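Local coordinates for protein GDP-6-deoxy-D-mannose reductase (Pseudomonas aeruginosa, PDB 6X3B) that probably reduces GDP-4-dehydro-6-deoxy-D-mannose to GDP-D-rhamnose, using bound NADPH, in the biosynthesis of lipopolysaccharide O-antigen, at residues T84-A89 against P147-A152; I99-T104 against L156-L161; D127-V132 against E141-H146. One frame throughout, in Å; residues are numbered along the deposited sequence.

Contact 1. Residues T84-A89 against P147-A152; sequences TYVPEA and PRNPYA. With NDP (NADPH dihydro-nicotinamide-adenine-dinucleotide phosphate), chain E.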
loop_
_atom_site.group_PDB
_atom_site.type_symbol
_atom_site.label_atom_id
_atom_site.label_comp_id
_atom_site.label_asym_id
_atom_site.label_seq_id
_atom_site.Cartn_x
_atom_site.Cartn_y
_atom_site.Cartn_z
ATOM N N THR A 84 0.919 -15.334 7.017
ATOM C CA THR A 84 2.236 -15.207 6.405
ATOM C C THR A 84 2.459 -16.182 5.258
ATOM O O THR A 84 3.579 -16.264 4.745
ATOM C CB THR A 84 3.322 -15.411 7.457
ATOM O OG1 THR A 84 3.329 -16.793 7.858
ATOM C CG2 THR A 84 3.045 -14.531 8.681
ATOM N N TYR A 85 1.434 -16.914 4.844
ATOM C CA TYR A 85 1.568 -17.961 3.838
ATOM C C TYR A 85 1.001 -17.466 2.503
ATOM O O TYR A 85 -0.186 -17.143 2.416
ATOM C CB TYR A 85 0.845 -19.224 4.315
ATOM C CG TYR A 85 1.163 -20.499 3.537
ATOM C CD1 TYR A 85 2.482 -20.858 3.245
ATOM C CD2 TYR A 85 0.140 -21.356 3.117
ATOM C CE1 TYR A 85 2.773 -22.030 2.533
ATOM C CE2 TYR A 85 0.417 -22.525 2.423
ATOM C CZ TYR A 85 1.730 -22.860 2.133
ATOM O OH TYR A 85 1.988 -24.017 1.432
ATOM N N VAL A 86 1.851 -17.412 1.468
ATOM C CA VAL A 86 1.389 -16.930 0.167
ATOM C C VAL A 86 0.268 -17.787 -0.413
ATOM O O VAL A 86 -0.730 -17.219 -0.881
ATOM C CB VAL A 86 2.589 -16.769 -0.795
ATOM C CG1 VAL A 86 2.106 -16.412 -2.209
ATOM C CG2 VAL A 86 3.568 -15.681 -0.257
ATOM N N PRO A 87 0.334 -19.126 -0.384
ATOM C CA PRO A 87 -0.803 -19.885 -0.939
ATOM C C PRO A 87 -2.108 -19.614 -0.215
ATOM O O PRO A 87 -3.149 -19.523 -0.863
ATOM C CB PRO A 87 -0.347 -21.347 -0.808
ATOM C CG PRO A 87 1.116 -21.276 -0.893
ATOM C CD PRO A 87 1.475 -20.018 -0.101
ATOM N N GLU A 88 -2.076 -19.429 1.110
ATOM C CA GLU A 88 -3.296 -19.095 1.839
ATOM C C GLU A 88 -3.843 -17.731 1.415
ATOM O O GLU A 88 -5.062 -17.520 1.378
ATOM C CB GLU A 88 -3.003 -19.114 3.347
ATOM C CG GLU A 88 -4.132 -18.623 4.240
ATOM C CD GLU A 88 -5.412 -19.411 4.084
ATOM O OE1 GLU A 88 -5.367 -20.568 3.611
ATOM O OE2 GLU A 88 -6.476 -18.858 4.434
ATOM N N ALA A 89 -2.956 -16.786 1.111
ATOM C CA ALA A 89 -3.418 -15.469 0.684
ATOM C C ALA A 89 -4.069 -15.549 -0.688
ATOM O O ALA A 89 -5.069 -14.871 -0.944
ATOM C CB ALA A 89 -2.254 -14.473 0.678
ATOM N N PRO A 147 4.247 -5.464 -5.754
ATOM C CA PRO A 147 3.835 -6.746 -5.153
ATOM C C PRO A 147 3.084 -7.612 -6.139
ATOM O O PRO A 147 2.230 -7.126 -6.888
ATOM C CB PRO A 147 2.913 -6.327 -3.998
ATOM C CG PRO A 147 3.206 -4.913 -3.759
ATOM C CD PRO A 147 3.693 -4.312 -5.019
ATOM N N ARG A 148 3.360 -8.922 -6.080
ATOM C CA ARG A 148 2.826 -9.864 -7.055
ATOM C C ARG A 148 1.863 -10.877 -6.455
ATOM O O ARG A 148 1.373 -11.751 -7.182
ATOM C CB ARG A 148 3.968 -10.610 -7.751
ATOM C CG ARG A 148 4.939 -9.697 -8.465
ATOM C CD ARG A 148 6.104 -10.501 -9.025
ATOM N NE ARG A 148 5.684 -11.314 -10.161
ATOM C CZ ARG A 148 5.539 -10.849 -11.397
ATOM N NH1 ARG A 148 5.760 -9.567 -11.659
ATOM N NH2 ARG A 148 5.176 -11.673 -12.377
ATOM N N ASN A 149 1.560 -10.782 -5.169
ATOM C CA ASN A 149 0.613 -11.699 -4.557
ATOM C C ASN A 149 -0.110 -10.950 -3.448
ATOM O O ASN A 149 0.372 -9.909 -2.987
ATOM C CB ASN A 149 1.342 -12.945 -4.026
ATOM C CG ASN A 149 2.273 -12.624 -2.886
ATOM O OD1 ASN A 149 1.831 -12.212 -1.838
ATOM N ND2 ASN A 149 3.572 -12.788 -3.100
ATOM N N PRO A 150 -1.275 -11.435 -3.008
ATOM C CA PRO A 150 -2.040 -10.681 -1.996
ATOM C C PRO A 150 -1.342 -10.561 -0.649
ATOM O O PRO A 150 -1.622 -9.616 0.095
ATOM C CB PRO A 150 -3.351 -11.475 -1.867
ATOM C CG PRO A 150 -3.389 -12.381 -3.084
ATOM C CD PRO A 150 -1.964 -12.677 -3.409
ATOM N N TYR A 151 -0.484 -11.508 -0.276
ATOM C CA TYR A 151 0.302 -11.322 0.944
ATOM C C TYR A 151 1.235 -10.120 0.803
ATOM O O TYR A 151 1.285 -9.250 1.682
ATOM C CB TYR A 151 1.097 -12.582 1.248
ATOM C CG TYR A 151 2.266 -12.389 2.184
ATOM C CD1 TYR A 151 2.084 -12.394 3.576
ATOM C CD2 TYR A 151 3.555 -12.237 1.686
ATOM C CE1 TYR A 151 3.166 -12.238 4.443
ATOM C CE2 TYR A 151 4.641 -12.083 2.541
ATOM C CZ TYR A 151 4.439 -12.088 3.915
ATOM O OH TYR A 151 5.512 -11.941 4.757
ATOM N N ALA A 152 1.957 -10.038 -0.320
ATOM C CA ALA A 152 2.871 -8.912 -0.498
ATOM C C ALA A 152 2.100 -7.595 -0.596
ATOM O O ALA A 152 2.547 -6.577 -0.059
ATOM C CB ALA A 152 3.765 -9.131 -1.719
HETATM P PA NDP E . 4.148 -17.307 11.550
HETATM O O1A NDP E . 3.055 -17.558 10.567
HETATM O O2A NDP E . 5.055 -18.435 11.911
HETATM O O5B NDP E . 3.529 -16.677 12.887
HETATM C C5B NDP E . 2.387 -15.794 12.782
HETATM C C4B NDP E . 1.983 -15.347 14.165
HETATM O O4B NDP E . 0.854 -14.442 14.065
HETATM C C3B NDP E . 1.549 -16.460 15.131
HETATM O O3B NDP E . 2.066 -16.230 16.437
HETATM C C2B NDP E . 0.029 -16.372 15.088
HETATM O O2B NDP E . -0.536 -16.829 16.314
HETATM C C1B NDP E . -0.164 -14.869 14.938
HETATM N N9A NDP E . -1.454 -14.493 14.376
HETATM C C8A NDP E . -1.951 -14.842 13.146
HETATM N N7A NDP E . -3.146 -14.361 12.914
HETATM C C5A NDP E . -3.460 -13.652 14.064
HETATM C C6A NDP E . -4.592 -12.909 14.444
HETATM N N6A NDP E . -5.646 -12.778 13.641
HETATM N N1A NDP E . -4.591 -12.324 15.664
HETATM C C2A NDP E . -3.511 -12.485 16.439
HETATM N N3A NDP E . -2.390 -13.157 16.191
HETATM C C4A NDP E . -2.424 -13.726 14.974
HETATM O O3 NDP E . 5.046 -16.089 11.026
HETATM P PN NDP E . 6.637 -15.909 10.987
HETATM O O1N NDP E . 7.147 -15.905 12.389
HETATM O O2N NDP E . 7.204 -16.900 10.028
HETATM O O5D NDP E . 6.768 -14.437 10.368
HETATM C C5D NDP E . 6.908 -13.312 11.268
HETATM C C4D NDP E . 6.810 -12.033 10.475
HETATM O O4D NDP E . 7.892 -11.991 9.511
HETATM C C3D NDP E . 5.516 -11.846 9.670
HETATM O O3D NDP E . 5.087 -10.492 9.695
HETATM C C2D NDP E . 5.943 -12.296 8.275
HETATM O O2D NDP E . 5.148 -11.729 7.244
HETATM C C1D NDP E . 7.383 -11.800 8.214
HETATM N N1N NDP E . 8.216 -12.581 7.252
HETATM C C2N NDP E . 8.605 -13.863 7.534
HETATM C C3N NDP E . 9.491 -14.537 6.739
HETATM C C7N NDP E . 9.660 -15.992 6.959
HETATM O O7N NDP E . 10.387 -16.645 6.205
HETATM N N7N NDP E . 9.016 -16.552 7.973
HETATM C C4N NDP E . 10.234 -13.772 5.699
HETATM C C5N NDP E . 9.695 -12.425 5.451
HETATM C C6N NDP E . 8.605 -12.020 6.060
HETATM P P2B NDP E . -1.460 -18.133 16.085
HETATM O O1X NDP E . -1.991 -18.503 17.454
HETATM O O2X NDP E . -2.568 -17.735 15.132
HETATM O O3X NDP E . -0.568 -19.211 15.506
#

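Contact 2. Residues I99-T104 against L156-L161; sequences INLLGT and LAAESL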
loop_
_atom_site.group_PDB
_atom_site.type_symbol
_atom_site.label_atom_id
_atom_site.label_comp_id
_atom_site.label_asym_id
_atom_site.label_seq_id
_atom_site.Cartn_x
_atom_site.Cartn_y
_atom_site.Cartn_z
ATOM N N ILE A 99 -6.589 -9.634 8.192
ATOM C CA ILE A 99 -5.652 -9.934 9.274
ATOM C C ILE A 99 -4.462 -8.981 9.225
ATOM O O ILE A 99 -4.076 -8.381 10.238
ATOM C CB ILE A 99 -5.178 -11.398 9.187
ATOM C CG1 ILE A 99 -6.355 -12.363 9.386
ATOM C CG2 ILE A 99 -4.019 -11.634 10.183
ATOM C CD1 ILE A 99 -5.975 -13.838 9.261
ATOM N N ASN A 100 -3.849 -8.852 8.051
ATOM C CA ASN A 100 -2.578 -8.153 7.985
ATOM C C ASN A 100 -2.749 -6.643 7.969
ATOM O O ASN A 100 -1.886 -5.920 8.487
ATOM C CB ASN A 100 -1.781 -8.614 6.779
ATOM C CG ASN A 100 -1.245 -10.033 6.944
ATOM O OD1 ASN A 100 -1.375 -10.642 8.013
ATOM N ND2 ASN A 100 -0.645 -10.565 5.882
ATOM N N LEU A 101 -3.845 -6.137 7.411
ATOM C CA LEU A 101 -4.020 -4.689 7.357
ATOM C C LEU A 101 -4.990 -4.207 8.423
ATOM O O LEU A 101 -4.641 -3.353 9.247
ATOM C CB LEU A 101 -4.496 -4.249 5.962
ATOM C CG LEU A 101 -4.710 -2.745 5.837
ATOM C CD1 LEU A 101 -3.374 -2.016 6.055
ATOM C CD2 LEU A 101 -5.253 -2.453 4.437
ATOM N N LEU A 102 -6.220 -4.734 8.414
ATOM C CA LEU A 102 -7.181 -4.320 9.429
ATOM C C LEU A 102 -6.740 -4.773 10.819
ATOM O O LEU A 102 -7.008 -4.087 11.807
ATOM C CB LEU A 102 -8.574 -4.852 9.086
ATOM C CG LEU A 102 -9.345 -3.992 8.066
ATOM C CD1 LEU A 102 -9.528 -2.578 8.610
ATOM C CD2 LEU A 102 -8.632 -3.915 6.726
ATOM N N GLY A 103 -6.063 -5.919 10.915
ATOM C CA GLY A 103 -5.532 -6.339 12.205
ATOM C C GLY A 103 -4.462 -5.386 12.716
ATOM O O GLY A 103 -4.410 -5.069 13.909
ATOM N N THR A 104 -3.601 -4.912 11.819
ATOM C CA THR A 104 -2.614 -3.916 12.215
ATOM C C THR A 104 -3.288 -2.624 12.657
ATOM O O THR A 104 -2.902 -2.019 13.669
ATOM C CB THR A 104 -1.651 -3.684 11.060
ATOM O OG1 THR A 104 -0.916 -4.897 10.851
ATOM C CG2 THR A 104 -0.690 -2.516 11.374
ATOM N N LEU A 156 2.683 -4.299 1.999
ATOM C CA LEU A 156 2.937 -2.927 1.562
ATOM C C LEU A 156 1.847 -1.988 2.055
ATOM O O LEU A 156 2.125 -0.850 2.468
ATOM C CB LEU A 156 3.031 -2.871 0.026
ATOM C CG LEU A 156 3.550 -1.582 -0.615
ATOM C CD1 LEU A 156 4.966 -1.306 -0.098
ATOM C CD2 LEU A 156 3.533 -1.687 -2.151
ATOM N N ALA A 157 0.591 -2.443 2.017
ATOM C CA ALA A 157 -0.495 -1.623 2.528
ATOM C C ALA A 157 -0.311 -1.349 4.025
ATOM O O ALA A 157 -0.518 -0.223 4.494
ATOM C CB ALA A 157 -1.837 -2.303 2.252
ATOM N N ALA A 158 0.089 -2.362 4.793
ATOM C CA ALA A 158 0.262 -2.143 6.230
ATOM C C ALA A 158 1.464 -1.245 6.527
ATOM O O ALA A 158 1.438 -0.480 7.494
ATOM C CB ALA A 158 0.417 -3.487 6.934
ATOM N N GLU A 159 2.533 -1.352 5.731
ATOM C CA GLU A 159 3.647 -0.405 5.815
ATOM C C GLU A 159 3.144 1.029 5.731
ATOM O O GLU A 159 3.462 1.869 6.580
ATOM C CB GLU A 159 4.639 -0.639 4.670
ATOM C CG GLU A 159 5.567 -1.828 4.744
ATOM C CD GLU A 159 6.599 -1.778 3.615
ATOM O OE1 GLU A 159 6.786 -0.680 3.034
ATOM O OE2 GLU A 159 7.241 -2.802 3.306
ATOM N N SER A 160 2.367 1.321 4.684
ATOM C CA SER A 160 1.843 2.669 4.461
ATOM C C SER A 160 1.000 3.130 5.640
ATOM O O SER A 160 1.147 4.262 6.130
ATOM C CB SER A 160 0.998 2.691 3.177
ATOM O OG SER A 160 1.728 2.163 2.102
ATOM N N LEU A 161 0.103 2.254 6.105
ATOM C CA LEU A 161 -0.731 2.563 7.258
ATOM C C LEU A 161 0.122 2.910 8.476
ATOM O O LEU A 161 -0.063 3.970 9.097
ATOM C CB LEU A 161 -1.663 1.379 7.566
ATOM C CG LEU A 161 -2.490 1.557 8.849
ATOM C CD1 LEU A 161 -3.485 2.719 8.684
ATOM C CD2 LEU A 161 -3.222 0.249 9.230
#

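Contact 3. Residues D127-V132 against E141-H146; sequences DVYGQV and EELIPH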
loop_
_atom_site.group_PDB
_atom_site.type_symbol
_atom_site.label_atom_id
_atom_site.label_comp_id
_atom_site.label_asym_id
_atom_site.label_seq_id
_atom_site.Cartn_x
_atom_site.Cartn_y
_atom_site.Cartn_z
ATOM N N ASP A 127 9.408 -9.459 0.042
ATOM C CA ASP A 127 8.519 -9.898 -1.025
ATOM C C ASP A 127 7.711 -8.741 -1.605
ATOM O O ASP A 127 7.174 -8.883 -2.703
ATOM C CB ASP A 127 7.596 -11.019 -0.488
ATOM C CG ASP A 127 6.907 -11.810 -1.593
ATOM O OD1 ASP A 127 7.554 -12.127 -2.623
ATOM O OD2 ASP A 127 5.712 -12.149 -1.425
ATOM N N VAL A 128 7.626 -7.592 -0.917
ATOM C CA VAL A 128 6.875 -6.478 -1.505
ATOM C C VAL A 128 7.501 -5.986 -2.801
ATOM O O VAL A 128 6.802 -5.392 -3.632
ATOM C CB VAL A 128 6.734 -5.298 -0.523
ATOM C CG1 VAL A 128 5.971 -5.712 0.736
ATOM C CG2 VAL A 128 8.117 -4.729 -0.180
ATOM N N TYR A 129 8.806 -6.203 -3.006
ATOM C CA TYR A 129 9.428 -5.616 -4.192
ATOM C C TYR A 129 8.929 -6.253 -5.486
ATOM O O TYR A 129 8.872 -5.570 -6.515
ATOM C CB TYR A 129 10.952 -5.710 -4.113
ATOM C CG TYR A 129 11.562 -4.776 -3.091
ATOM C CD1 TYR A 129 11.635 -3.402 -3.318
ATOM C CD2 TYR A 129 12.068 -5.273 -1.894
ATOM C CE1 TYR A 129 12.206 -2.547 -2.377
ATOM C CE2 TYR A 129 12.623 -4.428 -0.945
ATOM C CZ TYR A 129 12.693 -3.073 -1.194
ATOM O OH TYR A 129 13.239 -2.242 -0.253
ATOM N N GLY A 130 8.562 -7.539 -5.467
ATOM C CA GLY A 130 8.136 -8.171 -6.707
ATOM C C GLY A 130 9.297 -8.453 -7.653
ATOM O O GLY A 130 10.411 -8.777 -7.244
ATOM N N GLN A 131 9.025 -8.338 -8.951
ATOM C CA GLN A 131 10.019 -8.662 -9.964
ATOM C C GLN A 131 11.022 -7.525 -10.061
ATOM O O GLN A 131 10.639 -6.360 -10.208
ATOM C CB GLN A 131 9.341 -8.896 -11.321
ATOM C CG GLN A 131 10.152 -9.728 -12.294
ATOM C CD GLN A 131 9.267 -10.510 -13.242
ATOM O OE1 GLN A 131 8.769 -9.962 -14.214
ATOM N NE2 GLN A 131 9.054 -11.795 -12.949
ATOM N N VAL A 132 12.301 -7.848 -9.941
ATOM C CA VAL A 132 13.350 -6.838 -9.991
ATOM C C VAL A 132 14.354 -7.261 -11.055
ATOM O O VAL A 132 14.783 -8.419 -11.084
ATOM C CB VAL A 132 14.034 -6.646 -8.624
ATOM C CG1 VAL A 132 15.224 -5.731 -8.763
ATOM C CG2 VAL A 132 13.055 -6.056 -7.612
ATOM N N GLU A 141 16.051 0.528 -0.894
ATOM C CA GLU A 141 14.742 0.968 -0.423
ATOM C C GLU A 141 14.106 2.041 -1.306
ATOM O O GLU A 141 12.929 2.360 -1.112
ATOM C CB GLU A 141 14.858 1.484 1.012
ATOM C CG GLU A 141 15.180 0.391 2.041
ATOM C CD GLU A 141 16.664 0.098 2.169
ATOM O OE1 GLU A 141 17.456 0.488 1.279
ATOM O OE2 GLU A 141 17.042 -0.554 3.172
ATOM N N GLU A 142 14.836 2.605 -2.258
ATOM C CA GLU A 142 14.264 3.614 -3.141
ATOM C C GLU A 142 13.672 2.999 -4.400
ATOM O O GLU A 142 13.148 3.723 -5.257
ATOM C CB GLU A 142 15.327 4.659 -3.509
ATOM C CG GLU A 142 15.716 5.541 -2.345
ATOM C CD GLU A 142 14.516 6.244 -1.741
ATOM O OE1 GLU A 142 13.708 6.798 -2.516
ATOM O OE2 GLU A 142 14.372 6.233 -0.494
ATOM N N LEU A 143 13.748 1.686 -4.531
ATOM C CA LEU A 143 13.147 1.008 -5.665
ATOM C C LEU A 143 11.649 0.889 -5.419
ATOM O O LEU A 143 11.220 0.480 -4.338
ATOM C CB LEU A 143 13.803 -0.355 -5.858
ATOM C CG LEU A 143 13.376 -1.218 -7.039
ATOM C CD1 LEU A 143 13.832 -0.588 -8.363
ATOM C CD2 LEU A 143 13.953 -2.616 -6.881
ATOM N N ILE A 144 10.852 1.300 -6.399
ATOM C CA ILE A 144 9.400 1.230 -6.223
ATOM C C ILE A 144 8.974 -0.233 -6.183
ATOM O O ILE A 144 9.340 -1.008 -7.083
ATOM C CB ILE A 144 8.686 1.983 -7.344
ATOM C CG1 ILE A 144 8.889 3.493 -7.159
ATOM C CG2 ILE A 144 7.196 1.616 -7.360
ATOM C CD1 ILE A 144 8.314 4.329 -8.268
ATOM N N PRO A 145 8.230 -0.659 -5.167
ATOM C CA PRO A 145 7.817 -2.065 -5.079
ATOM C C PRO A 145 6.621 -2.373 -5.973
ATOM O O PRO A 145 5.774 -1.513 -6.245
ATOM C CB PRO A 145 7.457 -2.218 -3.596
ATOM C CG PRO A 145 6.950 -0.869 -3.216
ATOM C CD PRO A 145 7.764 0.135 -4.013
ATOM N N HIS A 146 6.566 -3.626 -6.447
ATOM C CA HIS A 146 5.490 -4.083 -7.343
ATOM C C HIS A 146 5.003 -5.436 -6.859
ATOM O O HIS A 146 5.315 -6.473 -7.462
ATOM C CB HIS A 146 5.970 -4.171 -8.795
ATOM C CG HIS A 146 6.380 -2.852 -9.366
ATOM N ND1 HIS A 146 5.463 -1.891 -9.740
ATOM C CD2 HIS A 146 7.603 -2.312 -9.585
ATOM C CE1 HIS A 146 6.105 -0.818 -10.176
ATOM N NE2 HIS A 146 7.405 -1.046 -10.088
HETATM O O HOH W 1 10.173 -3.521 -7.586
HETATM O O HOH W 2 6.380 -7.376 -9.809
#

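Contact 1. Residues T84-A89 against P147-A152
Y151, the tyrosine of the YxxxK signature of short-chain dehydrogenase/reductases, leans here against T84 and the start of helix 86-91 in the NADPH site. Its CG stands anti to the backbone N (chi1 161°), which carries the ring along T84 to the cofactor, where OH shares a hydrogen bond of 2.5 Å with O2D of the nicotinamide ribose. O2D lies in the plane of the ring, at its edge. Y151 CE1 rests 3.7 Å from T84 CA, and the carbonyl O of T84 sits over one ring face, offset toward the rim. T84 itself turns to the diphosphate: its OG1 donates to O1A of NADPH at 2.8 Å and is also hydrogen-bonded to K187 NZ, while its methyl CG2 packs on the bridging oxygen O3. Threonine suits this place because its hydroxyl can donate to O1A while accepting from K187, and its methyl packs beside the diphosphate bridge. V86 splits its two methyls between two partners, CG2 at 4.0 Å from Y151 CD2 and CG1 at 3.9 Å from N149 CG, crossing both side chains at about a right angle. N149 is the N-cap of the helix that carries Y151; its OD1 accepts from A152 N at 2.7 Å (N-H...O 163°), and ND2 is held by D127, which fixes the turn of the amide. The short side chain of A89 lets helix 86-91 come close to the first turn of helix 150-169, with CB 3.6 Å from Y151 N, and P150 lays its ring against the A89 carbonyl. Helix 93-114 also borders the contact, T96 meeting A89 and N100 meeting Y151, while Q164 of the second subunit packs on P150.

Contact 2. Residues I99-T104 against L156-L161
T104 OG1, on a side chain that faces A158, has two hydrogen-bond partners: it donates to N100 O, one turn earlier in its helix, at 2.8 Å, and is also hydrogen-bonded to H79 NE2. The donor lies tilted 34° from the N100 carbonyl plane. Threonine fits because this internal bond satisfies its hydroxyl, leaving CG2 to rest loosely on L161 CD2. N100 O also has A158 CB beside it at 3.7 Å, so an alanine methyl packs directly on the backbone of the neighbouring helix. L101 carries most of the contact. Its CG lies opposite the backbone N (chi1 180°), and its two methyls reach helix 150-169: CD1 touches A158 CA at 3.6 Å and L161 CD2 at 3.9 Å, and CD2 meets A157 CB at 4.1 Å. The small methyls of A157 and A158 make room for that leucine and probably help the axes of 99-104 and 156-161 approach to 8.8 Å, at 18° to each other. Their shared surface is mostly apolar side chains, with some backbone carbonyls. L101 and A157 also pack on L101 and A157 of the second subunit. Two neighbouring helices from each subunit thus come together about the dimer axis, as in the four-helix-bundle interface common among extended short-chain dehydrogenase/reductases.

Contact 3. Residues D127-V132 against E141-H146
Y129 leaves its backbone with CB directed away from 141-146, but CG lies beside the backbone N (chi1 -72°) and the ring swings back toward that segment. Along one side of the ring, CD1 has the L143 methyl CD2 and P145 CB as apolar neighbours, and CE1 lies 3.7 Å from L143 O, which sits at the ring edge, in its plane. At the tip, OH passes 3.5 Å from E141 CA; its polar partners are N246 OD1 and R177 NH1. A tyrosine suits the place, its ring lying along the loop and its hydroxyl reaching polar groups beyond. The backbones also meet: H146 N donates to Y129 O at 3.0 Å, and one water joins Y129 O to I144 O. A second water joins Q131 N to H146 O. G130 CA comes within 3.4 Å of H146 O in a CA-H...O contact; glycine, with no side chain, lets the two backbones come this close, and its positive phi is one that glycine readily adopts. Farther along, V132 CG2 and L143 CD2 touch tip to tip at 3.6 Å, and P145 CB packs against V128 O. The polar links between the two segments are one backbone bond and two water bridges, consistent with a loop held largely through its main chain, with Y129, V132, L143 and P145 supplying the apolar packing.

In the fold
Helix 150-169 ties contacts 1 and 2 together: its start lies by the cofactor, and its next turns pair with helix 93-114, which follows helix 86-91 in the chain. Both are buried, yet contact 1 combines packing with polar bonds to NADPH, whereas contact 2 is almost purely apolar, as befits a helix pair continued by the second subunit. Contact 3 is partly exposed and relies on one backbone bond and bridging waters within the loop leading to that same helix. V128, in contact 3, packs on the A152 carbonyl in the first turn of that helix, and L156 packs on both P145 and P147, so the three form one continuous region.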